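Local structure of putative phosphoribosyltransferase (5VOG) at residues K25-K30 and G130-H135; M41-G46 and I50-L55; V104-D109 and Y164-L169. The protein binds the alarmone ppGpp and may act as a phosphoribosyltransferase of the type I family. All coordinates share one frame; numbering follows the deposited sequence. Where two conformers were deposited one is given.

Interaction 1 (K25-K30 and G130-H135); sequences KALAEK and GVAVLH
Leu-27 packs against the methyl of Ala-132 and the backbone carbonyl of Val-133 in a small, buried helix-on-sheet contact, part of the alpha/beta core expected of a type I phosphoribosyltransferase. Helix 17-33 covers one face of the central sheet here, and 130-135 takes in most of strand 129-133, the corner at Leu-134 and the start of strand 135-137. About 110 Å² is buried; Leu-27 is the helix's sole contributor and gives about half of it. CG anti to the backbone N (chi1 175°) directs the side chain at the strand, and its CD2 branch does the touching. CD2 lies 3.8 Å from Val-133 O, a van der Waals contact with a backbone carbonyl, and 4.3 Å from Ala-132 CB. The small methyl of Ala-132 points at the helix and also meets Ile-31, while Phe-152 on strand 151-157 packs on Leu-27 as well. Val-133, the next residue, alternates as a strand residue should: it points away from the helix, and its side chain lies about 5 Å from the bound ppGpp, nearest atoms. Leu-134, at the corner, turns to an earlier part of the same helix and packs on Ile-20, Val-23 and Ile-24. Beyond the leucine, Lys-30 reaches strand 151-157 and gives hydrogen bonds from NZ to the carbonyls of Ser-153 and Gly-154. At the end of 130-135 Leu-134 covers its neighbour, its CG 3.5 Å above the plane of the His-135 ring and over the ring centre.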
loop_
_atom_site.group_PDB
_atom_site.type_symbol
_atom_site.label_atom_id
_atom_site.label_comp_id
_atom_site.label_asym_id
_atom_site.label_seq_id
_atom_site.Cartn_x
_atom_site.Cartn_y
_atom_site.Cartn_z
ATOM N N LYS A 25 -1.530 -8.425 -13.252
ATOM C CA LYS A 25 -1.810 -9.837 -13.503
ATOM C C LYS A 25 -0.775 -10.441 -14.449
ATOM O O LYS A 25 -0.260 -11.542 -14.210
ATOM C CB LYS A 25 -3.216 -9.997 -14.082
ATOM C CG LYS A 25 -3.631 -11.439 -14.343
ATOM C CD LYS A 25 -5.083 -11.538 -14.778
ATOM C CE LYS A 25 -5.522 -12.987 -14.932
ATOM N NZ LYS A 25 -6.967 -13.095 -15.300
ATOM N N ALA A 26 -0.441 -9.719 -15.519
ATOM C CA ALA A 26 0.560 -10.215 -16.461
ATOM C C ALA A 26 1.946 -10.251 -15.826
ATOM O O ALA A 26 2.747 -11.152 -16.116
ATOM C CB ALA A 26 0.562 -9.340 -17.710
ATOM N N LEU A 27 2.253 -9.272 -14.974
ATOM C CA LEU A 27 3.534 -9.263 -14.274
ATOM C C LEU A 27 3.667 -10.473 -13.359
ATOM O O LEU A 27 4.723 -11.116 -13.310
ATOM C CB LEU A 27 3.674 -7.961 -13.479
ATOM C CG LEU A 27 4.886 -7.769 -12.565
ATOM C CD1 LEU A 27 6.199 -7.888 -13.346
ATOM C CD2 LEU A 27 4.795 -6.418 -11.888
ATOM N N ALA A 28 2.601 -10.806 -12.628
ATOM C CA ALA A 28 2.632 -12.000 -11.787
ATOM C C ALA A 28 2.929 -13.247 -12.607
ATOM O O ALA A 28 3.640 -14.146 -12.144
ATOM C CB ALA A 28 1.306 -12.155 -11.044
ATOM N N GLU A 29 2.388 -13.321 -13.826
ATOM C CA GLU A 29 2.642 -14.482 -14.674
ATOM C C GLU A 29 4.098 -14.531 -15.120
ATOM O O GLU A 29 4.697 -15.613 -15.182
ATOM C CB GLU A 29 1.705 -14.469 -15.883
ATOM C CG GLU A 29 1.910 -15.628 -16.856
ATOM C CD GLU A 29 1.397 -16.955 -16.322
ATOM O OE1 GLU A 29 0.879 -16.994 -15.185
ATOM O OE2 GLU A 29 1.505 -17.966 -17.051
ATOM N N LYS A 30 4.689 -13.372 -15.430
ATOM C CA LYS A 30 6.112 -13.338 -15.771
ATOM C C LYS A 30 6.962 -13.853 -14.618
ATOM O O LYS A 30 7.924 -14.608 -14.824
ATOM C CB LYS A 30 6.551 -11.915 -16.117
ATOM C CG LYS A 30 5.929 -11.290 -17.345
ATOM C CD LYS A 30 6.539 -9.902 -17.596
ATOM C CE LYS A 30 5.852 -9.189 -18.754
ATOM N NZ LYS A 30 6.510 -7.898 -19.117
ATOM N N GLY A 130 14.734 -10.317 -5.618
ATOM C CA GLY A 130 14.305 -9.933 -6.942
ATOM C C GLY A 130 13.598 -8.586 -6.895
ATOM O O GLY A 130 13.278 -8.064 -5.819
ATOM N N VAL A 131 13.366 -8.012 -8.070
ATOM C CA VAL A 131 12.664 -6.737 -8.143
ATOM C C VAL A 131 11.612 -6.797 -9.242
ATOM O O VAL A 131 11.838 -7.363 -10.320
ATOM C CB VAL A 131 13.639 -5.552 -8.344
ATOM C CG1 VAL A 131 14.312 -5.615 -9.689
ATOM C CG2 VAL A 131 12.919 -4.221 -8.159
ATOM N N ALA A 132 10.437 -6.250 -8.935
ATOM C CA ALA A 132 9.306 -6.187 -9.850
ATOM C C ALA A 132 8.785 -4.759 -9.866
ATOM O O ALA A 132 8.478 -4.201 -8.807
ATOM C CB ALA A 132 8.190 -7.144 -9.417
ATOM N N VAL A 133 8.693 -4.158 -11.048
ATOM C CA VAL A 133 8.168 -2.806 -11.186
ATOM C C VAL A 133 7.002 -2.829 -12.160
ATOM O O VAL A 133 6.986 -3.604 -13.121
ATOM C CB VAL A 133 9.236 -1.791 -11.642
ATOM C CG1 VAL A 133 10.227 -1.543 -10.542
ATOM C CG2 VAL A 133 9.948 -2.277 -12.903
ATOM N N LEU A 134 6.008 -1.985 -11.890
ATOM C CA LEU A 134 4.845 -1.911 -12.764
ATOM C C LEU A 134 5.229 -1.392 -14.148
ATOM O O LEU A 134 4.923 -2.026 -15.170
ATOM C CB LEU A 134 3.781 -1.025 -12.109
ATOM C CG LEU A 134 2.602 -0.519 -12.944
ATOM C CD1 LEU A 134 1.740 -1.665 -13.454
ATOM C CD2 LEU A 134 1.761 0.437 -12.099
ATOM N N HIS A 135 5.919 -0.253 -14.198
ATOM C CA HIS A 135 6.269 0.426 -15.440
ATOM C C HIS A 135 7.770 0.634 -15.519
ATOM O O HIS A 135 8.369 1.201 -14.597
ATOM C CB HIS A 135 5.574 1.780 -15.525
ATOM C CG HIS A 135 4.092 1.681 -15.619
ATOM N ND1 HIS A 135 3.245 2.476 -14.876
ATOM C CD2 HIS A 135 3.303 0.898 -16.390
ATOM C CE1 HIS A 135 1.996 2.178 -15.181
ATOM N NE2 HIS A 135 2.003 1.228 -16.102
#

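Interaction 2 (M41-G46 and I50-L55); sequences MIAIGG and IPARML. With G4P (guanosine-5',3'-tetraphosphate), chain D.
Met-41, Ala-52 and Leu-55 carry most of this buried contact between strand 40-45 and helix 49-59, the first two elements of a beta-alpha-beta unit completed by strand 63-75. The turn between them is consistent with the pyrophosphate loop of type I phosphoribosyltransferases; here it binds a phosphate of ppGpp. The segments run nearly antiparallel, at 153°, with their axes 8.3 Å apart, as expected where the chain doubles back from strand to helix. Met-41 contributes the most surface. Its chain leaves the strand extended, then bends at the last torsion (chi3 -91°), which turns CE to the carbonyl of Ala-52 while SD faces Leu-55. SD meets Leu-55 CD2 at 3.7 Å, the two side chains crossing at a slant, and the methyl CE reaches Ala-52 O at 3.6 Å. Ala-52 also sets its CB 3.6 Å from Ala-43 CB, methyl to methyl, at the level where the two backbones approach most nearly. Leu-55 continues this apolar layer to Leu-102 on strand 101-105 and to Ile-24 and Ala-28 on helix 17-33. Arg-53 points away from the strand and forms a salt bridge with Asp-167 of the second subunit. At the turn that links strand to helix, a water bridges the two segments: it donates to Gly-46 O and accepts from Ile-50 N, 2.9 Å away. A cis peptide precedes Gly-46, whose N-H gives a fairly straight bond (160°) to the 3'-diphosphate, Gly-46 N to G4P O2D 2.8 Å.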
loop_
_atom_site.group_PDB
_atom_site.type_symbol
_atom_site.label_atom_id
_atom_site.label_comp_id
_atom_site.label_asym_id
_atom_site.label_seq_id
_atom_site.Cartn_x
_atom_site.Cartn_y
_atom_site.Cartn_z
ATOM N N MET A 41 6.901 -10.078 -0.335
ATOM C CA MET A 41 7.192 -8.844 -1.051
ATOM C C MET A 41 7.725 -7.809 -0.072
ATOM O O MET A 41 7.377 -7.817 1.113
ATOM C CB MET A 41 5.939 -8.286 -1.740
ATOM C CG MET A 41 5.538 -9.044 -2.989
ATOM S SD MET A 41 4.011 -8.394 -3.709
ATOM C CE MET A 41 2.778 -9.416 -2.898
ATOM N N ILE A 42 8.579 -6.921 -0.572
ATOM C CA ILE A 42 8.962 -5.711 0.150
ATOM C C ILE A 42 8.549 -4.546 -0.740
ATOM O O ILE A 42 9.212 -4.250 -1.747
ATOM C CB ILE A 42 10.458 -5.667 0.481
ATOM C CG1 ILE A 42 10.846 -6.884 1.331
ATOM C CG2 ILE A 42 10.809 -4.357 1.191
ATOM C CD1 ILE A 42 12.339 -7.030 1.547
ATOM N N ALA A 43 7.432 -3.902 -0.396
ATOM C CA ALA A 43 6.940 -2.765 -1.162
ATOM C C ALA A 43 7.688 -1.506 -0.755
ATOM O O ALA A 43 7.887 -1.253 0.432
ATOM C CB ALA A 43 5.442 -2.567 -0.924
ATOM N N ILE A 44 8.087 -0.706 -1.738
ATOM C CA ILE A 44 8.700 0.590 -1.468
ATOM C C ILE A 44 7.595 1.641 -1.532
ATOM O O ILE A 44 7.135 1.996 -2.617
ATOM C CB ILE A 44 9.825 0.912 -2.458
ATOM C CG1 ILE A 44 10.870 -0.208 -2.490
ATOM C CG2 ILE A 44 10.472 2.246 -2.096
ATOM C CD1 ILE A 44 11.864 -0.069 -3.661
ATOM N N GLY A 45 7.165 2.153 -0.374
ATOM C CA GLY A 45 6.162 3.197 -0.382
ATOM C C GLY A 45 6.751 4.542 -0.775
ATOM O O GLY A 45 7.958 4.755 -0.680
ATOM N N GLY A 46 5.903 5.469 -1.227
ATOM C CA GLY A 46 4.466 5.275 -1.334
ATOM C C GLY A 46 4.021 4.656 -2.650
ATOM O O GLY A 46 2.916 4.110 -2.731
ATOM N N ILE A 50 0.317 0.254 -3.881
ATOM C CA ILE A 50 -0.832 -0.235 -4.643
ATOM C C ILE A 50 -0.391 -1.359 -5.582
ATOM O O ILE A 50 -1.028 -2.418 -5.587
ATOM C CB ILE A 50 -1.555 0.914 -5.368
ATOM C CG1 ILE A 50 -2.126 1.886 -4.321
ATOM C CG2 ILE A 50 -2.666 0.355 -6.244
ATOM C CD1 ILE A 50 -2.900 3.052 -4.887
ATOM N N PRO A 51 0.693 -1.217 -6.358
ATOM C CA PRO A 51 1.185 -2.381 -7.126
ATOM C C PRO A 51 1.413 -3.632 -6.286
ATOM O O PRO A 51 1.068 -4.737 -6.738
ATOM C CB PRO A 51 2.492 -1.856 -7.732
ATOM C CG PRO A 51 2.236 -0.406 -7.925
ATOM C CD PRO A 51 1.477 -0.004 -6.664
ATOM N N ALA A 52 1.961 -3.493 -5.069
ATOM C CA ALA A 52 2.219 -4.676 -4.244
ATOM C C ALA A 52 0.923 -5.348 -3.805
ATOM O O ALA A 52 0.821 -6.581 -3.832
ATOM C CB ALA A 52 3.074 -4.313 -3.027
ATOM N N ARG A 53 -0.079 -4.570 -3.377
ATOM C CA ARG A 53 -1.315 -5.214 -2.940
ATOM C C ARG A 53 -2.073 -5.813 -4.121
ATOM O O ARG A 53 -2.686 -6.882 -3.980
ATOM C CB ARG A 53 -2.192 -4.234 -2.157
ATOM C CG ARG A 53 -3.506 -4.860 -1.657
ATOM C CD ARG A 53 -3.257 -6.079 -0.768
ATOM N NE ARG A 53 -4.480 -6.768 -0.342
ATOM C CZ ARG A 53 -5.152 -7.641 -1.085
ATOM N NH1 ARG A 53 -4.746 -7.941 -2.321
ATOM N NH2 ARG A 53 -6.240 -8.223 -0.590
ATOM N N MET A 54 -2.008 -5.179 -5.300
ATOM C CA MET A 54 -2.549 -5.824 -6.493
ATOM C C MET A 54 -1.813 -7.126 -6.785
ATOM O O MET A 54 -2.433 -8.147 -7.113
ATOM C CB MET A 54 -2.461 -4.884 -7.700
ATOM C CG MET A 54 -3.414 -3.690 -7.652
ATOM S SD MET A 54 -3.068 -2.662 -9.100
ATOM C CE MET A 54 -4.461 -1.531 -9.065
ATOM N N LEU A 55 -0.484 -7.111 -6.661
ATOM C CA LEU A 55 0.287 -8.321 -6.906
ATOM C C LEU A 55 -0.058 -9.425 -5.910
ATOM O O LEU A 55 0.017 -10.608 -6.250
ATOM C CB LEU A 55 1.771 -7.979 -6.863
ATOM C CG LEU A 55 2.759 -8.969 -7.460
ATOM C CD1 LEU A 55 2.397 -9.359 -8.899
ATOM C CD2 LEU A 55 4.156 -8.366 -7.388
HETATM P PB G4P D . 13.343 4.352 -9.491
HETATM O O1B G4P D . 14.550 4.123 -8.729
HETATM O O2B G4P D . 13.542 4.462 -11.020
HETATM O O3B G4P D . 12.272 3.260 -9.176
HETATM O O3A G4P D . 12.607 5.681 -9.005
HETATM P PA G4P D . 13.119 7.182 -8.918
HETATM O O1A G4P D . 14.065 7.364 -7.796
HETATM O O2A G4P D . 13.649 7.613 -10.263
HETATM O "O5'" G4P D . 11.717 7.944 -8.692
HETATM C "C5'" G4P D . 11.624 9.219 -8.027
HETATM C "C4'" G4P D . 10.176 9.633 -8.010
HETATM O "O4'" G4P D . 9.750 9.989 -9.337
HETATM C "C3'" G4P D . 9.209 8.549 -7.526
HETATM O "O3'" G4P D . 8.483 9.056 -6.385
HETATM C "C2'" G4P D . 8.263 8.290 -8.703
HETATM O "O2'" G4P D . 6.912 8.046 -8.315
HETATM C "C1'" G4P D . 8.406 9.588 -9.494
HETATM N N9 G4P D . 8.168 9.390 -10.925
HETATM C C8 G4P D . 9.096 9.054 -11.875
HETATM N N7 G4P D . 8.580 8.931 -13.076
HETATM C C5 G4P D . 7.231 9.203 -12.900
HETATM C C6 G4P D . 6.147 9.244 -13.833
HETATM O O6 G4P D . 6.192 9.031 -15.048
HETATM N N1 G4P D . 4.951 9.578 -13.228
HETATM C C2 G4P D . 4.789 9.842 -11.893
HETATM N N2 G4P D . 3.561 10.170 -11.484
HETATM N N3 G4P D . 5.788 9.807 -11.014
HETATM C C4 G4P D . 6.968 9.486 -11.579
HETATM P PC G4P D . 9.061 9.001 -4.914
HETATM O O1C G4P D . 9.996 10.133 -4.667
HETATM O O2C G4P D . 9.672 7.633 -4.784
HETATM O O3C G4P D . 7.774 9.078 -3.976
HETATM P PD G4P D . 6.536 8.110 -3.705
HETATM O O1D G4P D . 6.931 6.771 -4.235
HETATM O O2D G4P D . 6.345 8.115 -2.171
HETATM O O3D G4P D . 5.363 8.754 -4.397
HETATM O O HOH W 1 1.145 2.985 -4.592
#

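Interaction 3 (V104-D109 and Y164-L169); sequences VDEVDD and YPWDAL. With G4P (guanosine-5',3'-tetraphosphate), chain D.
Glu-106 passes the edge of Trp-166 and the hydroxyl end of Tyr-164 on its way to the ribose of ppGpp. CB lies at the edge of the indole, near its plane, 4.2 Å from Trp-166 CZ2. CG comes next to the phenol end of Tyr-164, 3.7 Å from Tyr-164 OH, the carboxylate and ring planes standing 47° apart. A bend at chi2 (-79°) then folds the carboxylate back beside the main chain, where OE1 takes a weak bond from Val-107 N. OE2 does more: it accepts a hydrogen bond from G4P O2' at 2.6 Å and a second from a water at 2.7 Å. That water in turn accepts from Trp-166 NE1 at 2.9 Å, in the plane of the indole, and so links the loop to the carboxylate. Residues 104-109 (VDEVDD), running from the end of strand 101-105, probably form part of the PRPP-binding motif of type I phosphoribosyltransferases, consistent with an acidic side chain on a ribose hydroxyl and backbone N-H groups on the 5' phosphates. Asp-109 N supplies one such bond, 2.6 Å to G4P O2B. Val-107 touches both Tyr-164 and the ligand, its CB 3.5 Å from Tyr-164 OH and its CG1 3.7 Å from G4P C8. The hydroxyl of Tyr-164 is hydrogen-bonded to His-135 ND1, which fixes the far end of the ring, while the guanine amino N2 meets the ring at its edge. Asp-109 OD1 is held by Lys-137 and Lys-139, and Asp-167 OD1 forms a salt bridge with Arg-53 of the second subunit.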
loop_
_atom_site.group_PDB
_atom_site.type_symbol
_atom_site.label_atom_id
_atom_site.label_comp_id
_atom_site.label_asym_id
_atom_site.label_seq_id
_atom_site.Cartn_x
_atom_site.Cartn_y
_atom_site.Cartn_z
ATOM N N VAL A 104 9.080 -4.443 -4.686
ATOM C CA VAL A 104 8.022 -3.983 -5.591
ATOM C C VAL A 104 7.981 -2.457 -5.606
ATOM O O VAL A 104 7.955 -1.822 -4.547
ATOM C CB VAL A 104 6.643 -4.549 -5.192
ATOM C CG1 VAL A 104 5.550 -3.994 -6.111
ATOM C CG2 VAL A 104 6.652 -6.073 -5.185
ATOM N N ASP A 105 7.950 -1.863 -6.803
ATOM C CA ASP A 105 7.766 -0.420 -6.921
ATOM C C ASP A 105 6.924 -0.126 -8.156
ATOM O O ASP A 105 6.671 -1.013 -8.974
ATOM C CB ASP A 105 9.108 0.319 -6.961
ATOM C CG ASP A 105 9.064 1.651 -6.236
ATOM O OD1 ASP A 105 7.968 2.235 -6.125
ATOM O OD2 ASP A 105 10.129 2.125 -5.784
ATOM N N GLU A 106 6.454 1.125 -8.284
ATOM C CA GLU A 106 5.550 1.404 -9.405
ATOM C C GLU A 106 6.281 1.796 -10.690
ATOM O O GLU A 106 5.843 1.400 -11.774
ATOM C CB GLU A 106 4.498 2.471 -9.032
ATOM C CG GLU A 106 4.778 3.930 -9.421
ATOM C CD GLU A 106 5.749 4.633 -8.479
ATOM O OE1 GLU A 106 6.709 3.993 -8.017
ATOM O OE2 GLU A 106 5.552 5.834 -8.199
ATOM N N VAL A 107 7.380 2.549 -10.620
ATOM C CA VAL A 107 8.013 3.048 -11.839
ATOM C C VAL A 107 9.526 2.947 -11.729
ATOM O O VAL A 107 10.117 3.249 -10.685
ATOM C CB VAL A 107 7.573 4.489 -12.193
ATOM C CG1 VAL A 107 8.077 5.529 -11.193
ATOM C CG2 VAL A 107 8.032 4.850 -13.614
ATOM N N ASP A 108 10.138 2.458 -12.808
ATOM C CA ASP A 108 11.578 2.451 -13.037
ATOM C C ASP A 108 11.858 3.648 -13.943
ATOM O O ASP A 108 11.652 3.588 -15.163
ATOM C CB ASP A 108 11.987 1.119 -13.663
ATOM C CG ASP A 108 13.455 1.042 -14.024
ATOM O OD1 ASP A 108 14.137 2.082 -14.109
ATOM O OD2 ASP A 108 13.917 -0.096 -14.250
ATOM N N ASP A 109 12.288 4.750 -13.329
ATOM C CA ASP A 109 12.556 5.997 -14.035
ATOM C C ASP A 109 14.056 6.257 -14.077
ATOM O O ASP A 109 14.679 6.092 -15.128
ATOM C CB ASP A 109 11.807 7.155 -13.365
ATOM C CG ASP A 109 11.929 8.455 -14.131
ATOM O OD1 ASP A 109 11.552 8.481 -15.316
ATOM O OD2 ASP A 109 12.373 9.462 -13.541
ATOM N N TYR A 164 -0.814 8.509 -12.749
ATOM C CA TYR A 164 -1.414 7.391 -12.038
ATOM C C TYR A 164 -2.794 7.757 -11.513
ATOM O O TYR A 164 -3.026 8.895 -11.101
ATOM C CB TYR A 164 -0.518 6.952 -10.875
ATOM C CG TYR A 164 0.731 6.285 -11.394
ATOM C CD1 TYR A 164 0.676 4.999 -11.900
ATOM C CD2 TYR A 164 1.946 6.964 -11.441
ATOM C CE1 TYR A 164 1.805 4.383 -12.414
ATOM C CE2 TYR A 164 3.084 6.360 -11.953
ATOM C CZ TYR A 164 3.001 5.069 -12.448
ATOM O OH TYR A 164 4.121 4.453 -12.978
ATOM N N PRO A 165 -3.714 6.793 -11.505
ATOM C CA PRO A 165 -5.067 7.091 -11.014
ATOM C C PRO A 165 -5.090 7.454 -9.538
ATOM O O PRO A 165 -5.993 8.178 -9.095
ATOM C CB PRO A 165 -5.835 5.793 -11.300
ATOM C CG PRO A 165 -4.776 4.716 -11.297
ATOM C CD PRO A 165 -3.543 5.373 -11.873
ATOM N N TRP A 166 -4.121 6.974 -8.765
ATOM C CA TRP A 166 -4.063 7.293 -7.346
ATOM C C TRP A 166 -3.514 8.686 -7.080
ATOM O O TRP A 166 -3.348 9.058 -5.913
ATOM C CB TRP A 166 -3.242 6.238 -6.608
ATOM C CG TRP A 166 -1.900 5.852 -7.211
ATOM C CD1 TRP A 166 -0.730 6.560 -7.136
ATOM C CD2 TRP A 166 -1.585 4.632 -7.908
ATOM N NE1 TRP A 166 0.287 5.859 -7.751
ATOM C CE2 TRP A 166 -0.213 4.678 -8.234
ATOM C CE3 TRP A 166 -2.333 3.516 -8.296
ATOM C CZ2 TRP A 166 0.429 3.640 -8.911
ATOM C CZ3 TRP A 166 -1.696 2.487 -8.972
ATOM C CH2 TRP A 166 -0.329 2.564 -9.284
ATOM N N ASP A 167 -3.255 9.469 -8.130
ATOM C CA ASP A 167 -2.977 10.896 -8.019
ATOM C C ASP A 167 -4.095 11.758 -8.597
ATOM O O ASP A 167 -3.934 12.981 -8.705
ATOM C CB ASP A 167 -1.662 11.246 -8.719
ATOM C CG ASP A 167 -0.448 10.720 -7.989
ATOM O OD1 ASP A 167 -0.424 10.772 -6.736
ATOM O OD2 ASP A 167 0.486 10.245 -8.682
ATOM N N ALA A 168 -5.226 11.161 -8.966
ATOM C CA ALA A 168 -6.305 11.882 -9.644
ATOM C C ALA A 168 -7.238 12.520 -8.618
ATOM O O ALA A 168 -7.993 11.818 -7.937
ATOM C CB ALA A 168 -7.085 10.938 -10.551
ATOM N N LEU A 169 -7.211 13.850 -8.526
ATOM C CA LEU A 169 -8.230 14.537 -7.742
ATOM C C LEU A 169 -9.620 14.298 -8.318
ATOM O O LEU A 169 -10.600 14.198 -7.570
ATOM C CB LEU A 169 -7.926 16.034 -7.673
ATOM C CG LEU A 169 -6.653 16.417 -6.916
ATOM C CD1 LEU A 169 -6.440 17.927 -7.000
ATOM C CD2 LEU A 169 -6.718 15.963 -5.467
HETATM P PB G4P D . 13.343 4.352 -9.491
HETATM O O1B G4P D . 14.550 4.123 -8.729
HETATM O O2B G4P D . 13.542 4.462 -11.020
HETATM O O3B G4P D . 12.272 3.260 -9.176
HETATM O O3A G4P D . 12.607 5.681 -9.005
HETATM P PA G4P D . 13.119 7.182 -8.918
HETATM O O1A G4P D . 14.065 7.364 -7.796
HETATM O O2A G4P D . 13.649 7.613 -10.263
HETATM O "O5'" G4P D . 11.717 7.944 -8.692
HETATM C "C5'" G4P D . 11.624 9.219 -8.027
HETATM C "C4'" G4P D . 10.176 9.633 -8.010
HETATM O "O4'" G4P D . 9.750 9.989 -9.337
HETATM C "C3'" G4P D . 9.209 8.549 -7.526
HETATM O "O3'" G4P D . 8.483 9.056 -6.385
HETATM C "C2'" G4P D . 8.263 8.290 -8.703
HETATM O "O2'" G4P D . 6.912 8.046 -8.315
HETATM C "C1'" G4P D . 8.406 9.588 -9.494
HETATM N N9 G4P D . 8.168 9.390 -10.925
HETATM C C8 G4P D . 9.096 9.054 -11.875
HETATM N N7 G4P D . 8.580 8.931 -13.076
HETATM C C5 G4P D . 7.231 9.203 -12.900
HETATM C C6 G4P D . 6.147 9.244 -13.833
HETATM O O6 G4P D . 6.192 9.031 -15.048
HETATM N N1 G4P D . 4.951 9.578 -13.228
HETATM C C2 G4P D . 4.789 9.842 -11.893
HETATM N N2 G4P D . 3.561 10.170 -11.484
HETATM N N3 G4P D . 5.788 9.807 -11.014
HETATM C C4 G4P D . 6.968 9.486 -11.579
HETATM P PC G4P D . 9.061 9.001 -4.914
HETATM O O1C G4P D . 9.996 10.133 -4.667
HETATM O O2C G4P D . 9.672 7.633 -4.784
HETATM O O3C G4P D . 7.774 9.078 -3.976
HETATM P PD G4P D . 6.536 8.110 -3.705
HETATM O O1D G4P D . 6.931 6.771 -4.235
HETATM O O2D G4P D . 6.345 8.115 -2.171
HETATM O O3D G4P D . 5.363 8.754 -4.397
HETATM O O HOH W 2 3.059 6.798 -7.930
#

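In the fold
From the N terminus, 25-30 on helix 17-33 opens interaction 1, which closes the longest loop of the three. Interaction 2 starts and finishes within it, joining strand 40-45 to the helix that follows almost at once. Next 104-109 opens interaction 3, still before 130-135 closes interaction 1; 164-169 closes interaction 3 last, so 1 and 3 cross whereas 2 and 3 follow in series. Strands 40-45, 101-105 and 129-133 are consecutive neighbours in the central sheet and bring all three together. Leu-134 touches Pro-51 between interactions 1 and 2, Ile-50 packs on Trp-166, and interactions 2 and 3 grip the same ppGpp.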